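Receptor-type adenylate cyclase GRESAG 4.3 (Trypanosoma brucei, PDB 1FX4) catalyses the conversion of ATP to 3',5'-cyclic AMP and diphosphate through its magnesium-dependent class III cyclase domain, and could act as a receptor for an unknown ligand. Local coordinates at residues A[118-121]-A[122-126]. Sequence-based numbering, arbitrary orientation.
Sequences ASLD and PEVYS. Unlike the reference sequence in segment 118-121: Ser119 (reference His), Leu120 (reference Met).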
# COMPACT_ATOMS: atom_id res chain seq x y z
N ALA A 118 -6.43 7.74 27.16
CA ALA A 118 -7.75 8.29 27.46
C ALA A 118 -7.99 8.51 28.96
O ALA A 118 -8.93 9.19 29.34
CB ALA A 118 -8.86 7.41 26.87
N SER A 119 -7.15 7.92 29.80
CA SER A 119 -7.28 8.08 31.25
C SER A 119 -6.34 9.15 31.82
O SER A 119 -6.29 9.36 33.04
CB SER A 119 -7.07 6.76 31.99
OG SER A 119 -8.17 5.88 31.77
N LEU A 120 -5.60 9.82 30.94
CA LEU A 120 -4.70 10.89 31.35
C LEU A 120 -5.51 12.16 31.60
O LEU A 120 -6.54 12.37 30.96
CB LEU A 120 -3.65 11.15 30.26
CG LEU A 120 -2.71 9.99 29.90
CD1 LEU A 120 -1.86 10.37 28.67
CD2 LEU A 120 -1.82 9.66 31.08
N ASP A 121 -5.07 13.00 32.54
CA ASP A 121 -5.76 14.27 32.77
C ASP A 121 -5.50 15.10 31.52
O ASP A 121 -4.46 14.94 30.88
CB ASP A 121 -5.25 15.01 34.02
CG ASP A 121 -5.82 14.45 35.32
OD1 ASP A 121 -5.35 14.84 36.40
OD2 ASP A 121 -6.76 13.62 35.27
N PRO A 122 -6.44 15.99 31.15
CA PRO A 122 -6.33 16.85 29.97
C PRO A 122 -4.98 17.51 29.72
O PRO A 122 -4.40 17.37 28.64
CB PRO A 122 -7.43 17.89 30.21
CG PRO A 122 -8.47 17.09 30.90
CD PRO A 122 -7.67 16.30 31.91
N GLU A 123 -4.46 18.21 30.73
CA GLU A 123 -3.18 18.91 30.62
C GLU A 123 -2.00 17.93 30.46
O GLU A 123 -1.01 18.23 29.79
CB GLU A 123 -2.94 19.79 31.85
CG GLU A 123 -4.04 20.84 32.15
CD GLU A 123 -5.35 20.26 32.72
OE1 GLU A 123 -5.37 19.10 33.22
OE2 GLU A 123 -6.37 20.99 32.69
N VAL A 124 -2.11 16.78 31.11
CA VAL A 124 -1.07 15.76 31.07
C VAL A 124 -1.05 15.11 29.69
O VAL A 124 0.01 14.84 29.12
CB VAL A 124 -1.33 14.70 32.16
CG1 VAL A 124 -0.37 13.53 32.02
CG2 VAL A 124 -1.19 15.35 33.54
N TYR A 125 -2.25 14.87 29.16
CA TYR A 125 -2.40 14.27 27.84
C TYR A 125 -1.73 15.13 26.78
O TYR A 125 -0.96 14.63 25.96
CB TYR A 125 -3.89 14.09 27.50
CG TYR A 125 -4.14 13.58 26.10
CD1 TYR A 125 -4.42 12.25 25.87
CD2 TYR A 125 -4.06 14.45 25.00
CE1 TYR A 125 -4.60 11.77 24.56
CE2 TYR A 125 -4.24 13.98 23.71
CZ TYR A 125 -4.51 12.64 23.50
OH TYR A 125 -4.63 12.18 22.22
N SER A 126 -1.99 16.44 26.79
CA SER A 126 -1.44 17.30 25.75
C SER A 126 0.08 17.51 25.81
O SER A 126 0.67 17.99 24.86
CB SER A 126 -2.18 18.64 25.67
OG SER A 126 -1.98 19.42 26.84
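Leu120 and Tyr125 meet where a loop enters the first turn of helix 122-128, with Asp121 at the N-cap position and Pro122 as the first helical residue. The side chain of Asp121 makes no capping bond; instead its backbone carbonyl starts the helical hydrogen-bond ladder, Tyr125 N donating to Asp121 O at 2.8 Å. Leu120, the residue before the cap, folds back over this turn in a local hydrophobic contact: its CB lies 4.0 Å from Tyr125 CB, while CD1 comes alongside Tyr125 CA, also at 4.0 Å. The other branch, Leu120 CD2, diverges to Val124 CG1 at 4.2 Å. With CG1 anti to the backbone N (chi1 173°), Val124 offers this methyl to Leu120 and turns CG2 to Asp121 CB, at 4.1 Å. On the exposed side the acidic groups of Asp121 and Glu123 stay apart, Asp121 OD1 lying 5.3 Å from Glu123 OE1. Three residues after Glu123, Ser126 OG gives a weak hydrogen bond of 3.3 Å back to Glu123 O. Tyr125 is the buried residue of the turn. Trp129 meets its ring and also touches Leu120. Arg100 makes a cation-pi contact with the same ring and, with Asp96, ties the new helix to helix 94-109 at the edge of the cyclase catalytic domain, away from the magnesium site. Just before strand 134-141, Arg133 NH2 is hydrogen-bonded to Tyr125 OH, which also bonds to Asp96 OD1.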